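Local coordinates for protein PlaB phospholipase (Legionella pneumophila, PDB 6ZTI) that acts as a virulence-linked phospholipase of the alpha/beta-hydrolase class, whose activity is controlled by NAD(H)-mediated assembly into tetramers, at residues B[260-265]-B[311-316]; B[356-361]-B[389-394]; B[371-376]-B[398-403]. All blocks are in the same frame, centred on the assembly; numbering follows the deposited sequence.

Contact 1: B[260-265]-B[311-316]; sequences VLPGLS and DNITKE
Val260 and Thr314 join an edge strand of the parallel sheet of the alpha/beta-hydrolase fold, 257-261, to helix 300-320. Their CA atoms come nearest of all across the contact, and the tight part lies here. Leu261 pairs its backbone with Thr196 in the adjacent strand, whereas the N-H of Val260 is directed outward to the helix. It meets Thr314 OG1 at 2.8 Å from Val260 N in a fairly straight bond, with 157° at the hydrogen. The hydroxyl is in turn bonded to the carbonyl of Leu310, one turn earlier in the helix, so it links strand to helix backbone by receiving one bond and giving the other. Thr314 can do this because OG1 lies beside its own backbone N (chi1 -65°), which leaves CG2 to meet the valine. That methyl rests 3.8 Å from Val260 CG2, the two short side chains crossing at about a right angle. The carbonyl of Val260 is engaged differently: Thr317 OG1, one turn on, lies between two carbonyl oxygens, Val260 O and Ile313 O, which must share its single proton.

Toward Pro262 the fit slackens and becomes purely apolar. Ile313 leaves the helix in the direction of the strand, but its longer branch leads away and CG2 does the touching. Leu261 reaches round with its end, and the two side chains meet at a slant while Trp290 of helix 286-296 touches both. Pro262 forms the solvent side; nearby, the N-H of Gly263 is bonded to Glu321 OE2. Ile313 CG2 stands 4.2 Å from Leu261 CD2 on the buried side and 4.4 Å from Pro262 CD on the solvent side.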
loop_
_atom_site.group_PDB
_atom_site.type_symbol
_atom_site.label_atom_id
_atom_site.label_comp_id
_atom_site.label_asym_id
_atom_site.label_seq_id
_atom_site.Cartn_x
_atom_site.Cartn_y
_atom_site.Cartn_z
ATOM N N VAL B 260 -8.119 13.741 39.092
ATOM C CA VAL B 260 -6.952 14.319 38.440
ATOM C C VAL B 260 -6.075 14.893 39.551
ATOM O O VAL B 260 -6.428 15.890 40.188
ATOM C CB VAL B 260 -7.344 15.388 37.411
ATOM C CG1 VAL B 260 -6.120 15.973 36.742
ATOM C CG2 VAL B 260 -8.302 14.812 36.344
ATOM N N LEU B 261 -4.983 14.260 39.801
ATOM C CA LEU B 261 -4.076 14.616 40.886
ATOM C C LEU B 261 -3.094 15.701 40.451
ATOM O O LEU B 261 -2.733 15.781 39.274
ATOM C CB LEU B 261 -3.294 13.392 41.338
ATOM C CG LEU B 261 -4.117 12.180 41.774
ATOM C CD1 LEU B 261 -3.195 11.055 42.307
ATOM C CD2 LEU B 261 -5.137 12.584 42.825
ATOM N N PRO B 262 -2.621 16.532 41.384
ATOM C CA PRO B 262 -1.766 17.666 41.008
ATOM C C PRO B 262 -0.302 17.301 40.805
ATOM O O PRO B 262 0.293 16.549 41.583
ATOM C CB PRO B 262 -1.911 18.617 42.204
ATOM C CG PRO B 262 -2.090 17.692 43.361
ATOM C CD PRO B 262 -2.966 16.564 42.815
ATOM N N GLY B 263 0.280 17.884 39.757
ATOM C CA GLY B 263 1.720 17.924 39.579
ATOM C C GLY B 263 2.351 16.664 39.049
ATOM O O GLY B 263 3.558 16.463 39.225
ATOM N N LEU B 264 1.588 15.815 38.382
ATOM C CA LEU B 264 2.025 14.468 38.043
ATOM C C LEU B 264 1.933 14.227 36.542
ATOM O O LEU B 264 0.908 14.533 35.919
ATOM C CB LEU B 264 1.183 13.445 38.805
ATOM C CG LEU B 264 1.286 13.456 40.335
ATOM C CD1 LEU B 264 0.386 12.390 40.889
ATOM C CD2 LEU B 264 2.710 13.220 40.792
ATOM N N SER B 265 3.003 13.667 35.968
ATOM C CA SER B 265 3.082 13.328 34.555
ATOM C C SER B 265 2.931 11.821 34.398
ATOM O O SER B 265 2.670 11.099 35.359
ATOM C CB SER B 265 4.404 13.802 33.954
ATOM O OG SER B 265 5.499 13.092 34.525
ATOM N N ASP B 311 -13.466 14.071 43.107
ATOM C CA ASP B 311 -14.004 15.099 42.225
ATOM C C ASP B 311 -13.605 16.494 42.699
ATOM O O ASP B 311 -13.287 17.366 41.882
ATOM C CB ASP B 311 -15.528 14.982 42.137
ATOM C CG ASP B 311 -16.119 15.973 41.143
ATOM O OD1 ASP B 311 -15.762 15.889 39.949
ATOM O OD2 ASP B 311 -16.904 16.851 41.553
ATOM N N ASN B 312 -13.623 16.724 44.011
ATOM C CA ASN B 312 -13.146 17.994 44.542
ATOM C C ASN B 312 -11.668 18.207 44.224
ATOM O O ASN B 312 -11.256 19.321 43.886
ATOM C CB ASN B 312 -13.362 18.056 46.053
ATOM C CG ASN B 312 -14.810 18.248 46.426
ATOM O OD1 ASN B 312 -15.630 18.640 45.592
ATOM N ND2 ASN B 312 -15.134 17.988 47.689
ATOM N N ILE B 313 -10.851 17.157 44.358
ATOM C CA ILE B 313 -9.430 17.267 44.024
ATOM C C ILE B 313 -9.258 17.590 42.542
ATOM O O ILE B 313 -8.395 18.382 42.158
ATOM C CB ILE B 313 -8.683 15.971 44.400
ATOM C CG1 ILE B 313 -8.784 15.675 45.905
ATOM C CG2 ILE B 313 -7.219 16.037 43.980
ATOM C CD1 ILE B 313 -8.312 16.793 46.808
ATOM N N THR B 314 -10.040 16.943 41.682
ATOM C CA THR B 314 -9.986 17.254 40.257
ATOM C C THR B 314 -10.267 18.733 40.007
ATOM O O THR B 314 -9.542 19.401 39.262
ATOM C CB THR B 314 -10.988 16.373 39.510
ATOM O OG1 THR B 314 -10.575 15.004 39.616
ATOM C CG2 THR B 314 -11.073 16.745 38.045
ATOM N N LYS B 315 -11.330 19.261 40.615
ATOM C CA LYS B 315 -11.678 20.665 40.414
ATOM C C LYS B 315 -10.559 21.580 40.880
ATOM O O LYS B 315 -10.253 22.586 40.231
ATOM C CB LYS B 315 -12.975 20.988 41.156
ATOM C CG LYS B 315 -14.212 20.540 40.399
ATOM C CD LYS B 315 -15.394 20.311 41.321
ATOM C CE LYS B 315 -16.689 20.186 40.530
ATOM N NZ LYS B 315 -16.550 19.225 39.401
ATOM N N GLU B 316 -9.940 21.246 42.010
ATOM C CA GLU B 316 -8.870 22.072 42.560
ATOM C C GLU B 316 -7.616 21.997 41.697
ATOM O O GLU B 316 -6.978 23.020 41.421
ATOM C CB GLU B 316 -8.568 21.627 43.994
ATOM C CG GLU B 316 -7.404 22.332 44.655
ATOM C CD GLU B 316 -6.995 21.671 45.967
ATOM O OE1 GLU B 316 -7.001 20.421 46.043
ATOM O OE2 GLU B 316 -6.662 22.402 46.923
#

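Contact 2: B[356-361]-B[389-394]. With SND (thionicotinamide-adenine-dinucleotide), chain O.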
loop_
_atom_site.group_PDB
_atom_site.type_symbol
_atom_site.label_atom_id
_atom_site.label_comp_id
_atom_site.label_asym_id
_atom_site.label_seq_id
_atom_site.Cartn_x
_atom_site.Cartn_y
_atom_site.Cartn_z
ATOM N N ILE B 356 -15.993 4.872 4.796
ATOM C CA ILE B 356 -14.637 5.394 4.670
ATOM C C ILE B 356 -14.569 6.700 3.890
ATOM O O ILE B 356 -13.485 7.302 3.829
ATOM C CB ILE B 356 -13.696 4.358 4.017
ATOM C CG1 ILE B 356 -14.205 3.963 2.628
ATOM C CG2 ILE B 356 -13.597 3.123 4.868
ATOM C CD1 ILE B 356 -13.104 3.513 1.693
ATOM N N ASP B 357 -15.662 7.139 3.264
ATOM C CA ASP B 357 -15.675 8.351 2.437
ATOM C C ASP B 357 -16.774 9.285 2.941
ATOM O O ASP B 357 -17.946 9.119 2.584
ATOM C CB ASP B 357 -15.902 8.010 0.974
ATOM C CG ASP B 357 -14.900 7.002 0.442
ATOM O OD1 ASP B 357 -13.678 7.225 0.599
ATOM O OD2 ASP B 357 -15.342 5.982 -0.134
ATOM N N TYR B 358 -16.401 10.277 3.745
ATOM C CA TYR B 358 -17.387 11.141 4.386
ATOM C C TYR B 358 -16.710 12.414 4.876
ATOM O O TYR B 358 -15.502 12.438 5.148
ATOM C CB TYR B 358 -18.064 10.434 5.568
ATOM C CG TYR B 358 -17.056 10.058 6.606
ATOM C CD1 TYR B 358 -16.398 8.843 6.542
ATOM C CD2 TYR B 358 -16.712 10.938 7.625
ATOM C CE1 TYR B 358 -15.438 8.501 7.477
ATOM C CE2 TYR B 358 -15.754 10.606 8.562
ATOM C CZ TYR B 358 -15.123 9.387 8.481
ATOM O OH TYR B 358 -14.175 9.050 9.406
ATOM N N ASP B 359 -17.519 13.468 4.996
ATOM C CA ASP B 359 -17.157 14.705 5.680
ATOM C C ASP B 359 -18.016 14.837 6.932
ATOM O O ASP B 359 -19.247 14.726 6.855
ATOM C CB ASP B 359 -17.386 15.930 4.788
ATOM C CG ASP B 359 -16.447 15.987 3.596
ATOM O OD1 ASP B 359 -15.246 15.676 3.750
ATOM O OD2 ASP B 359 -16.921 16.369 2.506
ATOM N N LEU B 360 -17.375 15.099 8.071
ATOM C CA LEU B 360 -18.050 15.216 9.354
ATOM C C LEU B 360 -17.857 16.616 9.917
ATOM O O LEU B 360 -16.722 17.077 10.091
ATOM C CB LEU B 360 -17.526 14.176 10.342
ATOM C CG LEU B 360 -18.334 14.021 11.623
ATOM C CD1 LEU B 360 -18.214 12.610 12.123
ATOM C CD2 LEU B 360 -17.859 15.028 12.690
ATOM N N TYR B 361 -18.966 17.258 10.262
ATOM C CA TYR B 361 -18.976 18.643 10.705
ATOM C C TYR B 361 -19.568 18.746 12.092
ATOM O O TYR B 361 -20.625 18.170 12.363
ATOM C CB TYR B 361 -19.803 19.525 9.780
ATOM C CG TYR B 361 -19.331 19.567 8.365
ATOM C CD1 TYR B 361 -19.819 18.672 7.431
ATOM C CD2 TYR B 361 -18.422 20.522 7.948
ATOM C CE1 TYR B 361 -19.399 18.717 6.132
ATOM C CE2 TYR B 361 -17.998 20.572 6.648
ATOM C CZ TYR B 361 -18.494 19.670 5.746
ATOM O OH TYR B 361 -18.069 19.707 4.450
ATOM N N GLY B 389 -13.410 4.507 9.097
ATOM C CA GLY B 389 -14.642 4.980 9.680
ATOM C C GLY B 389 -14.511 5.371 11.133
ATOM O O GLY B 389 -15.520 5.573 11.808
ATOM N N LYS B 390 -13.292 5.429 11.660
ATOM C CA LYS B 390 -13.064 5.779 13.055
ATOM C C LYS B 390 -12.265 7.072 13.106
ATOM O O LYS B 390 -11.124 7.125 12.633
ATOM C CB LYS B 390 -12.352 4.651 13.798
ATOM C CG LYS B 390 -13.096 3.326 13.733
ATOM C CD LYS B 390 -14.505 3.368 14.312
ATOM C CE LYS B 390 -14.505 3.590 15.794
ATOM N NZ LYS B 390 -13.902 2.454 16.545
ATOM N N LEU B 391 -12.864 8.103 13.685
ATOM C CA LEU B 391 -12.322 9.454 13.651
ATOM C C LEU B 391 -12.431 10.037 15.048
ATOM O O LEU B 391 -13.519 10.049 15.625
ATOM C CB LEU B 391 -13.081 10.312 12.626
ATOM C CG LEU B 391 -12.737 11.797 12.547
ATOM C CD1 LEU B 391 -11.352 11.977 11.953
ATOM C CD2 LEU B 391 -13.767 12.544 11.730
ATOM N N THR B 392 -11.314 10.508 15.601
ATOM C CA THR B 392 -11.288 11.016 16.966
ATOM C C THR B 392 -10.986 12.511 16.951
ATOM O O THR B 392 -9.948 12.934 16.431
ATOM C CB THR B 392 -10.261 10.246 17.809
ATOM O OG1 THR B 392 -10.643 8.861 17.893
ATOM C CG2 THR B 392 -10.194 10.801 19.192
ATOM N N TYR B 393 -11.882 13.300 17.528
ATOM C CA TYR B 393 -11.664 14.725 17.739
ATOM C C TYR B 393 -11.393 14.980 19.210
ATOM O O TYR B 393 -12.005 14.360 20.080
ATOM C CB TYR B 393 -12.882 15.561 17.315
ATOM C CG TYR B 393 -12.786 16.173 15.924
ATOM C CD1 TYR B 393 -12.740 15.378 14.800
ATOM C CD2 TYR B 393 -12.768 17.543 15.752
ATOM C CE1 TYR B 393 -12.654 15.925 13.539
ATOM C CE2 TYR B 393 -12.687 18.108 14.484
ATOM C CZ TYR B 393 -12.641 17.296 13.385
ATOM O OH TYR B 393 -12.560 17.853 12.124
ATOM N N PHE B 394 -10.504 15.925 19.471
ATOM C CA PHE B 394 -10.141 16.366 20.805
ATOM C C PHE B 394 -10.416 17.859 20.872
ATOM O O PHE B 394 -9.868 18.632 20.069
ATOM C CB PHE B 394 -8.666 16.041 21.060
ATOM C CG PHE B 394 -8.242 16.152 22.495
ATOM C CD1 PHE B 394 -9.017 15.604 23.514
ATOM C CD2 PHE B 394 -7.041 16.760 22.819
ATOM C CE1 PHE B 394 -8.611 15.706 24.816
ATOM C CE2 PHE B 394 -6.632 16.856 24.118
ATOM C CZ PHE B 394 -7.421 16.337 25.120
HETATM P PA SND O . -5.338 14.928 9.025
HETATM O O1A SND O . -4.320 14.252 9.861
HETATM O O2A SND O . -5.895 16.222 9.596
HETATM O O5B SND O . -6.614 13.979 8.696
HETATM C C5B SND O . -6.368 12.583 8.436
HETATM C C4B SND O . -7.539 11.987 7.695
HETATM O O4B SND O . -8.748 12.171 8.466
HETATM C C3B SND O . -7.821 12.588 6.319
HETATM O O3B SND O . -8.226 11.574 5.406
HETATM C C2B SND O . -8.947 13.572 6.615
HETATM O O2B SND O . -9.771 13.843 5.490
HETATM C C1B SND O . -9.728 12.786 7.657
HETATM N N9A SND O . -10.568 13.619 8.505
HETATM C C8A SND O . -10.147 14.493 9.471
HETATM N N7A SND O . -11.105 15.230 9.981
HETATM C C5A SND O . -12.237 14.805 9.304
HETATM C C6A SND O . -13.574 15.238 9.337
HETATM N N6A SND O . -14.028 16.174 10.179
HETATM N N1A SND O . -14.441 14.656 8.485
HETATM C C2A SND O . -14.003 13.678 7.688
HETATM N N3A SND O . -12.771 13.173 7.580
HETATM C C4A SND O . -11.926 13.800 8.405
HETATM O O3 SND O . -4.737 15.269 7.596
HETATM P PN SND O . -5.271 15.802 6.186
HETATM O O1N SND O . -6.495 16.607 6.401
HETATM O O2N SND O . -5.326 14.648 5.262
HETATM O O5D SND O . -4.026 16.756 5.842
HETATM C C5D SND O . -2.870 16.242 5.141
HETATM C C4D SND O . -1.594 16.907 5.625
HETATM O O4D SND O . -1.748 18.348 5.618
HETATM C C3D SND O . -1.147 16.566 7.048
HETATM O O3D SND O . 0.278 16.664 7.146
HETATM C C2D SND O . -1.835 17.661 7.862
HETATM O O2D SND O . -1.210 17.881 9.119
HETATM C C1D SND O . -1.629 18.847 6.928
HETATM N N1N SND O . -2.725 19.881 7.150
HETATM C C2N SND O . -3.892 19.694 6.509
HETATM C C3N SND O . -4.900 20.628 6.622
HETATM C C7N SND O . -6.151 20.482 5.830
HETATM S S7N SND O . -6.754 21.754 4.947
HETATM N N7N SND O . -6.712 19.290 5.813
HETATM C C4N SND O . -4.682 21.752 7.412
HETATM C C5N SND O . -3.480 21.911 8.074
HETATM C C6N SND O . -2.502 20.955 7.935
#
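An adenine pocket for thio-NAD forms where Tyr358 and Leu360 of strand 358-364 face Leu391 of strand 390-396. The two short segments run roughly parallel, 25° apart in direction, but their axes stay 10.5 Å from each other, and side chains and the base take up the interval instead of backbone pairing. Adenine reads the main chain of Leu360 much as a neighbouring strand would: Leu360 N donates to N1A at 3.0 Å, and N6A donates to Leu360 O at 2.8 Å in a nearly straight bond. The second N-H of the amino group goes to the other strand, where Tyr393 OH receives it 3.0 Å from N6A. That phenol oxygen is also bonded to N3A of another bound thio-NAD, which places it between two ligand molecules.

Leu391 supplies the apolar floor. With CG anti to its backbone N (chi1 174°), it holds both methyls over one face of the purine, CD2 at 3.6 Å from C6A and CD1 over the five-membered ring. Its CD2 also lies at the edge of the Tyr358 ring, near the ring plane, and comes to 4.3 Å from Leu360 CB. Tyr358 extends across the gap until its OH is 3.6 Å from Leu391 CB; there the hydroxyl is bonded to the carbonyl of Arg388, which fixes the far end of the ring. The same ring meets C2A obliquely through CE2.

Arg145 and Asn209 of the second subunit also bond the ligand, so the site lies at a subunit interface. Within the chain, strand 358-364 pairs with 412-419, while 390-396 runs between 340-349 and 378-383, with Phe345 reaching Leu360 from the first and Arg383 packing on Tyr358 and Leu391 from the second.

Contact 3: B[371-376]-B[398-403]. With SND (thionicotinamide-adenine-dinucleotide), chain J.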
loop_
_atom_site.group_PDB
_atom_site.type_symbol
_atom_site.label_atom_id
_atom_site.label_comp_id
_atom_site.label_asym_id
_atom_site.label_seq_id
_atom_site.Cartn_x
_atom_site.Cartn_y
_atom_site.Cartn_z
ATOM N N GLN B 371 -19.602 26.924 10.410
ATOM C CA GLN B 371 -18.741 28.089 10.506
ATOM C C GLN B 371 -18.841 28.808 11.849
ATOM O O GLN B 371 -18.092 29.760 12.082
ATOM C CB GLN B 371 -19.098 29.078 9.387
ATOM C CG GLN B 371 -19.134 28.478 7.973
ATOM C CD GLN B 371 -17.755 28.293 7.375
ATOM O OE1 GLN B 371 -16.813 28.971 7.754
ATOM N NE2 GLN B 371 -17.633 27.367 6.431
ATOM N N ALA B 372 -19.722 28.378 12.741
ATOM C CA ALA B 372 -20.009 29.138 13.950
ATOM C C ALA B 372 -19.360 28.578 15.219
ATOM O O ALA B 372 -19.679 29.047 16.312
ATOM C CB ALA B 372 -21.518 29.227 14.157
ATOM N N LEU B 373 -18.465 27.601 15.120
ATOM C CA LEU B 373 -17.870 27.073 16.343
ATOM C C LEU B 373 -17.061 28.164 17.057
ATOM O O LEU B 373 -16.468 29.025 16.410
ATOM C CB LEU B 373 -16.974 25.886 16.028
ATOM C CG LEU B 373 -17.644 24.514 15.873
ATOM C CD1 LEU B 373 -18.078 24.027 17.231
ATOM C CD2 LEU B 373 -18.855 24.541 14.971
ATOM N N PRO B 374 -17.013 28.157 18.388
ATOM C CA PRO B 374 -16.142 29.117 19.086
ATOM C C PRO B 374 -14.698 28.990 18.621
ATOM O O PRO B 374 -14.193 27.886 18.427
ATOM C CB PRO B 374 -16.294 28.733 20.560
ATOM C CG PRO B 374 -17.644 28.107 20.641
ATOM C CD PRO B 374 -17.801 27.352 19.334
ATOM N N ALA B 375 -14.042 30.139 18.425
ATOM C CA ALA B 375 -12.631 30.152 18.057
ATOM C C ALA B 375 -11.785 29.507 19.150
ATOM O O ALA B 375 -11.894 29.870 20.322
ATOM C CB ALA B 375 -12.161 31.581 17.826
ATOM N N GLY B 376 -10.917 28.576 18.759
ATOM C CA GLY B 376 -10.117 27.831 19.715
ATOM C C GLY B 376 -10.740 26.546 20.218
ATOM O O GLY B 376 -10.184 25.924 21.130
ATOM N N ASP B 398 -13.899 24.014 27.741
ATOM C CA ASP B 398 -14.201 25.308 28.339
ATOM C C ASP B 398 -14.369 26.382 27.275
ATOM O O ASP B 398 -15.163 27.304 27.456
ATOM C CB ASP B 398 -13.108 25.682 29.339
ATOM C CG ASP B 398 -13.099 24.763 30.549
ATOM O OD1 ASP B 398 -14.184 24.499 31.113
ATOM O OD2 ASP B 398 -12.013 24.287 30.921
ATOM N N ILE B 399 -13.654 26.272 26.158
ATOM C CA ILE B 399 -13.837 27.233 25.080
ATOM C C ILE B 399 -15.160 26.981 24.371
ATOM O O ILE B 399 -15.871 27.921 23.995
ATOM C CB ILE B 399 -12.640 27.164 24.112
ATOM C CG1 ILE B 399 -11.399 27.765 24.780
ATOM C CG2 ILE B 399 -12.978 27.854 22.788
ATOM C CD1 ILE B 399 -10.114 27.687 23.972
ATOM N N MET B 400 -15.509 25.708 24.174
ATOM C CA MET B 400 -16.789 25.363 23.561
ATOM C C MET B 400 -17.952 25.865 24.398
ATOM O O MET B 400 -18.854 26.540 23.893
ATOM C CB MET B 400 -16.902 23.850 23.403
ATOM C CG MET B 400 -15.854 23.253 22.535
ATOM S SD MET B 400 -16.569 22.255 21.253
ATOM C CE MET B 400 -17.482 23.518 20.377
ATOM N N GLU B 401 -17.966 25.504 25.682
ATOM C CA GLU B 401 -19.071 25.879 26.554
ATOM C C GLU B 401 -19.215 27.393 26.628
ATOM O O GLU B 401 -20.314 27.933 26.472
ATOM C CB GLU B 401 -18.850 25.285 27.949
ATOM C CG GLU B 401 -20.084 25.298 28.850
ATOM C CD GLU B 401 -20.295 26.615 29.585
ATOM O OE1 GLU B 401 -19.321 27.384 29.763
ATOM O OE2 GLU B 401 -21.448 26.871 29.998
ATOM N N GLY B 402 -18.106 28.098 26.860
ATOM C CA GLY B 402 -18.177 29.541 26.991
ATOM C C GLY B 402 -18.702 30.217 25.743
ATOM O O GLY B 402 -19.410 31.224 25.825
ATOM N N GLY B 403 -18.383 29.673 24.576
ATOM C CA GLY B 403 -18.799 30.300 23.339
ATOM C C GLY B 403 -20.187 29.918 22.869
ATOM O O GLY B 403 -20.846 30.694 22.176
HETATM P PA SND J . -10.006 26.196 12.410
HETATM O O1A SND J . -11.033 26.626 11.398
HETATM O O2A SND J . -8.602 26.618 12.166
HETATM O O5B SND J . -10.057 24.584 12.537
HETATM C C5B SND J . -9.254 23.802 13.437
HETATM C C4B SND J . -9.402 22.370 12.981
HETATM O O4B SND J . -10.784 21.950 13.092
HETATM C C3B SND J . -9.038 22.132 11.525
HETATM O O3B SND J . -8.646 20.782 11.384
HETATM C C2B SND J . -10.360 22.387 10.810
HETATM O O2B SND J . -10.382 21.754 9.536
HETATM C C1B SND J . -11.330 21.737 11.800
HETATM N N9A SND J . -12.682 22.282 11.777
HETATM C C8A SND J . -13.055 23.595 11.646
HETATM N N7A SND J . -14.352 23.785 11.654
HETATM C C5A SND J . -14.872 22.506 11.800
HETATM C C6A SND J . -16.189 22.019 11.884
HETATM N N6A SND J . -17.270 22.793 11.801
HETATM N N1A SND J . -16.359 20.687 12.055
HETATM C C2A SND J . -15.278 19.904 12.127
HETATM N N3A SND J . -13.989 20.247 12.039
HETATM C C4A SND J . -13.852 21.571 11.879
HETATM O O3 SND J . -10.368 26.664 13.885
HETATM P PN SND J . -11.111 27.930 14.510
HETATM O O1N SND J . -10.724 29.145 13.754
HETATM O O2N SND J . -10.907 27.883 15.969
HETATM O O5D SND J . -12.621 27.580 14.126
HETATM C C5D SND J . -13.729 28.247 14.769
HETATM C C4D SND J . -14.887 28.308 13.803
HETATM O O4D SND J . -14.631 29.297 12.780
HETATM C C3D SND J . -15.193 27.015 13.055
HETATM O O3D SND J . -16.596 26.931 12.891
HETATM C C2D SND J . -14.529 27.233 11.698
HETATM O O2D SND J . -15.158 26.464 10.678
HETATM C C1D SND J . -14.791 28.717 11.509
HETATM N N1N SND J . -13.779 29.354 10.567
HETATM C C2N SND J . -14.230 29.964 9.459
HETATM C C3N SND J . -13.347 30.629 8.628
HETATM C C7N SND J . -13.814 31.312 7.394
HETATM S S7N SND J . -12.760 32.200 6.458
HETATM N N7N SND J . -15.086 31.178 7.079
HETATM C C4N SND J . -11.998 30.636 8.967
HETATM C C5N SND J . -11.564 29.984 10.104
HETATM C C6N SND J . -12.476 29.343 10.901
#
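Pro374 is the bump of this contact, and the hollow it fills lies on helix 397-404 over the bare CA of Gly403. The proline CG settles 3.7 Å from Gly403 CA, where the helix carries no side chain and the ring can approach the backbone itself. Along the floor of the hollow, Pro374 CB lies 3.6 Å from the carbonyl oxygen of Ile399, whose CG2 borders the ring at 4.1 Å from Pro374 CB. Met400 makes another wall: its chain bends at chi2 and again at chi3 (63°), bringing CE to 4.0 Å from Pro374 CD, the two side chains crossing at about a right angle. The same methyl is modelled closer to Leu373 CD1 than normal van der Waals contact, so the exact fit there is doubtful.

The irregular loop that carries these residues, between strands 358-364 and 378-383, is also a wall of a thio-NAD site at the subunit interface. Its inner side grips the ligand while the proline faces the helix: Gly376 N donates to the phosphate oxygen O2N at 2.9 Å, nearly straight (170°), Leu373 N to the ribose O3D, and Gln371 OE1 accepts from the thioamide N7N at 2.9 Å. Arg333 of the second subunit is bonded to the carbonyls of both Gln371 and Leu373.

Ile399 is the second bump, this one on the helix, and rests against the backbone of Ala375 and Gly376. Its CG2 lies 3.4 Å from Ala375 O. Its CD1, at the tip of an extended branch (chi2 176°), reaches 3.3 Å from Gly376 O.

In the fold
Contacts 1 and 2 are buried, contact 3 only partly so. Contact 1 belongs to the hydrolase sheet and its helices, about 31 Å from contact 2 between centres and away from the ligand sites; neither of its segments meets another chain. Contacts 2 and 3 both touch the second subunit and share one continuous stretch of chain, since strand 390-396 runs straight into helix 397-404, and their segments alternate along the sequence. Their chemistry differs accordingly: a threonine ties the helix directly to the strand in contact 1, adenine mediates between strands in contact 2, and apolar packing backs a ligand-binding loop in contact 3. The latter two line neighbouring thio-NAD sites at the interface.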